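Local coordinates for protein NADH kinase POS5, mitochondrial (Saccharomyces cerevisiae, PDB 3AFO) that phosphorylates NADH, and less readily NAD(+), at the expense of ATP, and is a key source of the cellular reductant NADPH in yeast mitochondria, at residues Gly135-Leu143 with Lys350-Ala358; Lys293-Leu301 with Gln308-Glu316. All coordinates share one frame; numbering follows the deposited sequence.

Interaction 1 of 2, residues Gly135-Leu143 with Lys350-Ala358; sequences GNTQVPPVL and KRSGIYCVA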
loop_
_atom_site.group_PDB
_atom_site.type_symbol
_atom_site.label_atom_id
_atom_site.label_comp_id
_atom_site.label_asym_id
_atom_site.label_seq_id
_atom_site.Cartn_x
_atom_site.Cartn_y
_atom_site.Cartn_z
ATOM N N GLY A 135 10.734 1.493 -33.648
ATOM C CA GLY A 135 11.675 1.745 -32.555
ATOM C C GLY A 135 12.751 2.779 -32.818
ATOM O O GLY A 135 12.799 3.812 -32.145
ATOM N N ASN A 136 13.614 2.528 -33.798
ATOM C CA ASN A 136 14.731 3.454 -34.024
ATOM C C ASN A 136 14.393 4.636 -34.933
ATOM O O ASN A 136 15.236 5.501 -35.166
ATOM C CB ASN A 136 15.985 2.715 -34.514
ATOM C CG ASN A 136 15.810 2.122 -35.898
ATOM O OD1 ASN A 136 14.710 1.717 -36.275
ATOM N ND2 ASN A 136 16.897 2.070 -36.668
ATOM N N THR A 137 13.161 4.693 -35.427
ATOM C CA THR A 137 12.748 5.831 -36.236
ATOM C C THR A 137 11.574 6.633 -35.655
ATOM O O THR A 137 11.169 6.464 -34.496
ATOM C CB THR A 137 12.453 5.411 -37.693
ATOM O OG1 THR A 137 12.364 6.580 -38.512
ATOM C CG2 THR A 137 11.151 4.629 -37.781
ATOM N N GLN A 138 11.061 7.531 -36.475
ATOM C CA GLN A 138 9.909 8.324 -36.165
ATOM C C GLN A 138 8.659 7.439 -36.223
ATOM O O GLN A 138 8.492 6.669 -37.166
ATOM C CB GLN A 138 9.833 9.408 -37.221
ATOM C CG GLN A 138 8.731 10.395 -37.076
ATOM C CD GLN A 138 8.989 11.589 -37.949
ATOM O OE1 GLN A 138 9.953 12.318 -37.736
ATOM N NE2 GLN A 138 8.147 11.785 -38.958
ATOM N N VAL A 139 7.794 7.551 -35.215
ATOM C CA VAL A 139 6.533 6.811 -35.183
ATOM C C VAL A 139 5.425 7.610 -35.879
ATOM O O VAL A 139 5.172 8.764 -35.538
ATOM C CB VAL A 139 6.107 6.442 -33.724
ATOM C CG1 VAL A 139 4.965 5.427 -33.731
ATOM C CG2 VAL A 139 7.292 5.889 -32.937
ATOM N N PRO A 140 4.757 7.002 -36.875
ATOM C CA PRO A 140 3.611 7.670 -37.483
ATOM C C PRO A 140 2.475 7.765 -36.457
ATOM O O PRO A 140 2.482 7.018 -35.477
ATOM C CB PRO A 140 3.220 6.720 -38.621
ATOM C CG PRO A 140 3.755 5.388 -38.213
ATOM C CD PRO A 140 5.011 5.676 -37.464
ATOM N N PRO A 141 1.499 8.666 -36.684
ATOM C CA PRO A 141 0.309 8.750 -35.839
ATOM C C PRO A 141 -0.369 7.388 -35.718
ATOM O O PRO A 141 -0.318 6.584 -36.661
ATOM C CB PRO A 141 -0.592 9.717 -36.603
ATOM C CG PRO A 141 0.334 10.507 -37.462
ATOM C CD PRO A 141 1.467 9.635 -37.794
ATOM N N VAL A 142 -0.987 7.132 -34.566
ATOM C CA VAL A 142 -1.570 5.818 -34.264
ATOM C C VAL A 142 -3.080 5.915 -34.070
ATOM O O VAL A 142 -3.565 6.655 -33.208
ATOM C CB VAL A 142 -0.927 5.183 -32.998
ATOM C CG1 VAL A 142 -1.499 3.780 -32.736
ATOM C CG2 VAL A 142 0.593 5.118 -33.138
ATOM N N LEU A 143 -3.814 5.163 -34.885
ATOM C CA LEU A 143 -5.271 5.115 -34.819
ATOM C C LEU A 143 -5.660 3.741 -34.310
ATOM O O LEU A 143 -5.431 2.737 -34.982
ATOM C CB LEU A 143 -5.906 5.359 -36.205
ATOM C CG LEU A 143 -7.445 5.334 -36.263
ATOM C CD1 LEU A 143 -8.065 6.255 -35.225
ATOM C CD2 LEU A 143 -8.000 5.642 -37.677
ATOM N N LYS A 350 13.872 14.423 -36.820
ATOM C CA LYS A 350 13.136 13.245 -36.369
ATOM C C LYS A 350 12.204 13.598 -35.209
ATOM O O LYS A 350 12.658 13.998 -34.132
ATOM C CB LYS A 350 14.108 12.121 -35.972
ATOM C CG LYS A 350 13.538 10.713 -36.109
ATOM C CD LYS A 350 13.186 10.086 -34.757
ATOM C CE LYS A 350 14.401 9.391 -34.137
ATOM N NZ LYS A 350 14.032 8.505 -32.995
ATOM N N ARG A 351 10.901 13.470 -35.445
ATOM C CA ARG A 351 9.900 13.724 -34.415
ATOM C C ARG A 351 9.938 12.600 -33.370
ATOM O O ARG A 351 9.996 11.411 -33.722
ATOM C CB ARG A 351 8.514 13.850 -35.054
ATOM C CG ARG A 351 7.384 14.193 -34.091
ATOM C CD ARG A 351 6.029 14.167 -34.788
ATOM N NE ARG A 351 5.642 12.821 -35.221
ATOM C CZ ARG A 351 5.556 12.425 -36.492
ATOM N NH1 ARG A 351 5.196 11.180 -36.773
ATOM N NH2 ARG A 351 5.820 13.266 -37.490
ATOM N N SER A 352 9.937 12.985 -32.093
ATOM C CA SER A 352 10.019 12.029 -30.982
ATOM C C SER A 352 8.642 11.642 -30.434
ATOM O O SER A 352 7.651 12.322 -30.688
ATOM C CB SER A 352 10.884 12.600 -29.849
ATOM O OG SER A 352 10.322 13.793 -29.341
ATOM N N GLY A 353 8.597 10.549 -29.681
ATOM C CA GLY A 353 7.375 10.123 -29.007
ATOM C C GLY A 353 6.365 9.459 -29.925
ATOM O O GLY A 353 6.668 9.138 -31.083
ATOM N N ILE A 354 5.163 9.262 -29.392
ATOM C CA ILE A 354 4.095 8.552 -30.075
ATOM C C ILE A 354 2.845 9.404 -30.003
ATOM O O ILE A 354 2.443 9.817 -28.918
ATOM C CB ILE A 354 3.802 7.201 -29.383
ATOM C CG1 ILE A 354 5.049 6.317 -29.380
ATOM C CG2 ILE A 354 2.630 6.484 -30.044
ATOM C CD1 ILE A 354 5.093 5.338 -28.227
ATOM N N TYR A 355 2.217 9.653 -31.149
ATOM C CA TYR A 355 0.984 10.422 -31.185
ATOM C C TYR A 355 -0.208 9.519 -31.447
ATOM O O TYR A 355 -0.315 8.900 -32.517
ATOM C CB TYR A 355 1.055 11.540 -32.221
ATOM C CG TYR A 355 2.062 12.621 -31.902
ATOM C CD1 TYR A 355 1.656 13.836 -31.350
ATOM C CD2 TYR A 355 3.421 12.429 -32.152
ATOM C CE1 TYR A 355 2.578 14.834 -31.062
ATOM C CE2 TYR A 355 4.346 13.416 -31.862
ATOM C CZ TYR A 355 3.919 14.616 -31.320
ATOM O OH TYR A 355 4.840 15.597 -31.031
ATOM N N CYS A 356 -1.101 9.452 -30.465
ATOM C CA CYS A 356 -2.266 8.593 -30.542
ATOM C C CYS A 356 -3.493 9.457 -30.740
ATOM O O CYS A 356 -3.769 10.340 -29.929
ATOM C CB CYS A 356 -2.404 7.755 -29.262
ATOM S SG CYS A 356 -0.978 6.723 -28.921
ATOM N N VAL A 357 -4.203 9.219 -31.841
ATOM C CA VAL A 357 -5.501 9.843 -32.087
ATOM C C VAL A 357 -6.392 9.650 -30.861
ATOM O O VAL A 357 -6.568 8.524 -30.387
ATOM C CB VAL A 357 -6.189 9.234 -33.331
ATOM C CG1 VAL A 357 -7.543 9.902 -33.604
ATOM C CG2 VAL A 357 -5.284 9.368 -34.546
ATOM N N ALA A 358 -6.934 10.762 -30.372
ATOM C CA ALA A 358 -7.816 10.796 -29.208
ATOM C C ALA A 358 -9.281 10.971 -29.609
ATOM O O ALA A 358 -9.586 11.550 -30.660
ATOM C CB ALA A 358 -7.394 11.926 -28.281
HETATM O O HOH W 1 5.520 9.745 -39.637
HETATM O O HOH W 2 3.240 8.706 -33.568
HETATM O O HOH W 3 8.563 9.212 -33.008
HETATM O O HOH W 4 5.879 10.511 -33.753
HETATM O O HOH W 5 -5.746 6.117 -31.377
#
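The carbonyl oxygen of Val139 is gripped by Arg351 NH1 at 2.7 Å, and two waters lie within hydrogen-bonding distance of it; one accepts from Arg351 NE and the other from Tyr355 N, their own protons being shared among several acceptors. The bond from NH1 lies close to the guanidinium plane but arrives from above the plane of the Val139 carbonyl, 38° out of it. This knot lies where the loop entering strand 142-146, of the parallel N-terminal sheet, meets the loop leading into strand 354-357 of the antiparallel sheet, the two segments running in roughly the same direction. Arginine suits the place because its several N-H groups can serve a loop carbonyl and waters together. The chain bends at chi3 (67°), which brings one face of the guanidinium against Gln138, whose CG sits 3.6 Å from the plane of the group, offset toward its rim. The amide and guanidinium planes are well turned from each other; Gln138 NE2 and Arg351 NH2 are both donors and make no bond. Gln138 uses its other amide atom instead: OE1 takes the backbone N-H of Arg351 at 2.7 Å, nearly straight at 165°. Pro140 and Pro141 bring no N-H, which fits a stretch bridged by water rather than by a regular ladder. Beyond them the backbones join in a single bridge, Val142 N giving to Tyr355 O at 2.8 Å and Val357 N to Val142 O at 3.0 Å. Val131 of helix 124-132 touches Val139, Val142 and Ile354; Val142 CG2 meets Ile354 CG2 at 3.9 Å.

Interaction 2 of 2, residues Lys293-Leu301 with Gln308-Glu316; sequences KPVNSVVKL and QQDLDVGDE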
loop_
_atom_site.group_PDB
_atom_site.type_symbol
_atom_site.label_atom_id
_atom_site.label_comp_id
_atom_site.label_asym_id
_atom_site.label_seq_id
_atom_site.Cartn_x
_atom_site.Cartn_y
_atom_site.Cartn_z
ATOM N N LYS A 293 23.320 -19.364 -5.574
ATOM C CA LYS A 293 22.741 -20.146 -6.668
ATOM C C LYS A 293 23.572 -20.014 -7.962
ATOM O O LYS A 293 24.705 -19.523 -7.921
ATOM C CB LYS A 293 21.317 -19.623 -6.919
ATOM C CG LYS A 293 21.214 -18.093 -6.865
ATOM C CD LYS A 293 20.279 -17.521 -7.916
ATOM C CE LYS A 293 20.401 -16.003 -7.965
ATOM N NZ LYS A 293 19.212 -15.356 -8.588
ATOM N N PRO A 294 23.023 -20.483 -9.112
ATOM C CA PRO A 294 23.544 -20.084 -10.431
ATOM C C PRO A 294 23.692 -18.562 -10.612
ATOM O O PRO A 294 22.994 -17.782 -9.954
ATOM C CB PRO A 294 22.476 -20.610 -11.395
ATOM C CG PRO A 294 21.912 -21.826 -10.708
ATOM C CD PRO A 294 22.158 -21.677 -9.217
ATOM N N VAL A 295 24.595 -18.156 -11.500
ATOM C CA VAL A 295 24.798 -16.737 -11.813
ATOM C C VAL A 295 24.306 -16.389 -13.227
ATOM O O VAL A 295 24.322 -15.228 -13.640
ATOM C CB VAL A 295 26.279 -16.299 -11.608
ATOM C CG1 VAL A 295 26.592 -16.157 -10.119
ATOM C CG2 VAL A 295 27.248 -17.276 -12.289
ATOM N N ASN A 296 23.860 -17.407 -13.958
ATOM C CA ASN A 296 23.335 -17.214 -15.311
ATOM C C ASN A 296 21.815 -17.307 -15.359
ATOM O O ASN A 296 21.211 -18.025 -14.557
ATOM C CB ASN A 296 23.969 -18.213 -16.287
ATOM C CG ASN A 296 25.285 -17.707 -16.881
ATOM O OD1 ASN A 296 25.532 -17.857 -18.079
ATOM N ND2 ASN A 296 26.130 -17.099 -16.045
ATOM N N SER A 297 21.209 -16.575 -16.294
ATOM C CA SER A 297 19.750 -16.568 -16.493
ATOM C C SER A 297 18.987 -16.257 -15.206
ATOM O O SER A 297 17.871 -16.740 -15.001
ATOM C CB SER A 297 19.270 -17.907 -17.074
ATOM O OG SER A 297 19.810 -18.128 -18.363
ATOM N N VAL A 298 19.591 -15.451 -14.341
ATOM C CA VAL A 298 18.997 -15.170 -13.033
ATOM C C VAL A 298 17.849 -14.156 -13.116
ATOM O O VAL A 298 17.006 -14.085 -12.201
ATOM C CB VAL A 298 20.059 -14.764 -11.969
ATOM C CG1 VAL A 298 21.019 -15.920 -11.721
ATOM C CG2 VAL A 298 20.830 -13.494 -12.386
ATOM N N VAL A 299 17.822 -13.392 -14.213
ATOM C CA VAL A 299 16.813 -12.355 -14.429
ATOM C C VAL A 299 16.362 -12.283 -15.886
ATOM O O VAL A 299 17.177 -12.383 -16.804
ATOM C CB VAL A 299 17.337 -10.960 -14.042
ATOM C CG1 VAL A 299 16.179 -9.991 -13.923
ATOM C CG2 VAL A 299 18.117 -11.013 -12.740
ATOM N N LYS A 300 15.066 -12.091 -16.096
ATOM C CA LYS A 300 14.542 -11.892 -17.436
ATOM C C LYS A 300 14.359 -10.401 -17.688
ATOM O O LYS A 300 13.945 -9.671 -16.789
ATOM C CB LYS A 300 13.213 -12.633 -17.626
ATOM C CG LYS A 300 12.812 -12.827 -19.092
ATOM C CD LYS A 300 11.468 -13.543 -19.248
ATOM C CE LYS A 300 11.501 -14.974 -18.728
ATOM N NZ LYS A 300 12.475 -15.851 -19.453
ATOM N N LEU A 301 14.678 -9.956 -18.901
ATOM C CA LEU A 301 14.409 -8.590 -19.313
ATOM C C LEU A 301 13.246 -8.573 -20.302
ATOM O O LEU A 301 13.280 -9.278 -21.335
ATOM C CB LEU A 301 15.662 -7.971 -19.952
ATOM C CG LEU A 301 15.483 -6.611 -20.639
ATOM C CD1 LEU A 301 15.165 -5.483 -19.648
ATOM C CD2 LEU A 301 16.721 -6.261 -21.473
ATOM N N GLN A 308 13.011 -10.255 -23.888
ATOM C CA GLN A 308 14.138 -9.933 -24.750
ATOM C C GLN A 308 15.177 -11.019 -24.624
ATOM O O GLN A 308 15.592 -11.620 -25.614
ATOM C CB GLN A 308 14.756 -8.581 -24.368
ATOM C CG GLN A 308 13.795 -7.405 -24.501
ATOM C CD GLN A 308 13.212 -7.283 -25.900
ATOM O OE1 GLN A 308 12.016 -7.460 -26.104
ATOM N NE2 GLN A 308 14.056 -7.003 -26.864
ATOM N N GLN A 309 15.543 -11.291 -23.379
ATOM C CA GLN A 309 16.732 -12.044 -23.035
ATOM C C GLN A 309 16.719 -12.399 -21.573
ATOM O O GLN A 309 16.192 -11.659 -20.734
ATOM C CB GLN A 309 17.948 -11.158 -23.221
ATOM C CG GLN A 309 18.699 -11.363 -24.497
ATOM C CD GLN A 309 20.037 -10.688 -24.434
ATOM O OE1 GLN A 309 20.372 -9.873 -25.288
ATOM N NE2 GLN A 309 20.810 -11.006 -23.397
ATOM N N ASP A 310 17.328 -13.527 -21.264
ATOM C CA ASP A 310 17.720 -13.793 -19.907
ATOM C C ASP A 310 19.050 -13.103 -19.710
ATOM O O ASP A 310 19.884 -13.068 -20.624
ATOM C CB ASP A 310 17.776 -15.291 -19.667
ATOM C CG ASP A 310 16.424 -15.932 -19.869
ATOM O OD1 ASP A 310 15.454 -15.166 -20.065
ATOM O OD2 ASP A 310 16.320 -17.173 -19.839
ATOM N N LEU A 311 19.207 -12.486 -18.545
ATOM C CA LEU A 311 20.413 -11.747 -18.215
ATOM C C LEU A 311 21.185 -12.472 -17.132
ATOM O O LEU A 311 20.616 -13.242 -16.347
ATOM C CB LEU A 311 20.090 -10.314 -17.768
ATOM C CG LEU A 311 19.344 -9.364 -18.711
ATOM C CD1 LEU A 311 19.363 -7.936 -18.142
ATOM C CD2 LEU A 311 19.904 -9.395 -20.133
ATOM N N ASP A 312 22.488 -12.214 -17.111
ATOM C CA ASP A 312 23.417 -12.816 -16.166
ATOM C C ASP A 312 23.923 -11.764 -15.184
ATOM O O ASP A 312 23.876 -10.566 -15.461
ATOM C CB ASP A 312 24.610 -13.436 -16.920
ATOM C CG ASP A 312 24.172 -14.274 -18.122
ATOM O OD1 ASP A 312 23.226 -15.078 -17.981
ATOM O OD2 ASP A 312 24.763 -14.122 -19.209
ATOM N N VAL A 313 24.405 -12.228 -14.038
ATOM C CA VAL A 313 25.109 -11.376 -13.085
ATOM C C VAL A 313 26.207 -10.607 -13.818
ATOM O O VAL A 313 27.014 -11.204 -14.541
ATOM C CB VAL A 313 25.709 -12.229 -11.934
ATOM C CG1 VAL A 313 26.697 -11.421 -11.096
ATOM C CG2 VAL A 313 24.600 -12.801 -11.062
ATOM N N GLY A 314 26.210 -9.284 -13.650
ATOM C CA GLY A 314 27.173 -8.412 -14.303
ATOM C C GLY A 314 26.638 -7.634 -15.493
ATOM O O GLY A 314 27.218 -6.612 -15.865
ATOM N N ASP A 315 25.552 -8.115 -16.104
ATOM C CA ASP A 315 24.869 -7.374 -17.162
ATOM C C ASP A 315 24.309 -6.073 -16.559
ATOM O O ASP A 315 24.042 -6.011 -15.358
ATOM C CB ASP A 315 23.713 -8.200 -17.756
ATOM C CG ASP A 315 24.183 -9.428 -18.564
ATOM O OD1 ASP A 315 25.399 -9.620 -18.772
ATOM O OD2 ASP A 315 23.314 -10.223 -18.980
ATOM N N GLU A 316 24.158 -5.041 -17.383
ATOM C CA GLU A 316 23.497 -3.800 -16.958
ATOM C C GLU A 316 22.530 -3.337 -18.013
ATOM O O GLU A 316 22.774 -3.530 -19.219
ATOM C CB GLU A 316 24.486 -2.652 -16.773
ATOM C CG GLU A 316 25.666 -2.888 -15.874
ATOM C CD GLU A 316 26.675 -1.764 -16.015
ATOM O OE1 GLU A 316 26.773 -1.193 -17.119
ATOM O OE2 GLU A 316 27.373 -1.444 -15.035
HETATM O O HOH W 6 18.244 -18.491 -20.695
#
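A beta hairpin, formed by strands 299-303 and 306-311 in the C-terminal domain, is extended here past a classic beta bulge, where Val298 and Val299 both face Leu311. Leu311 N gives a nearly straight bond to Val299 O at 2.7 Å, whereas the bond from Val298 N to Leu311 O is weak and bent. Beyond the bulge, Asp312 OD1 accepts from Ser297 N at 3.0 Å, so a short acidic side chain does the work of a strand carbonyl. The Asp312 carboxylate also stacks on the Asn296 amide, with planes 16° apart. Val313 N closes this end on Val295 O, and Val313 CG2 packs 3.9 Å from Val295 CB. Gly314 accepts the positive phi of the type II turn from Asp312 to Asp315. On the other side of the bulge, Lys300, in the conformer given, folds back at chi3 and chi4 (-65° and -62°) alongside Asp310, its NZ making a salt bridge of 3.1 Å to Asp310 OD1 on the syn side; the same NZ bonds Asn208 OD1 of the second subunit. Leu301 and Leu311 turn to the opposite face, where both pack on Leu204 of strand 201-205, the neighbour of 299-303, while Leu311 also touches Leu185 of strand 174-186.

From the N terminus, the chain passes through helix 124-132 and reaches Gly135-Leu143, the first half of interaction 1, whose partner Lys350-Ala358 comes only after 206 intervening residues. The loop so closed holds most of the strands of the C-terminal part, and interaction 2 is nested inside it as a local hairpin with six residues between its segments. Interaction 1 thus ties the parallel N-terminal sheet to a strand that returns late in the chain and pairs with strand 174-186; interaction 2 supplies the outermost strand, within this chain, of the six-stranded antiparallel sheet. Their centres lie 32 Å apart and they do not touch, yet strand 174-186 has side-chain contacts with both.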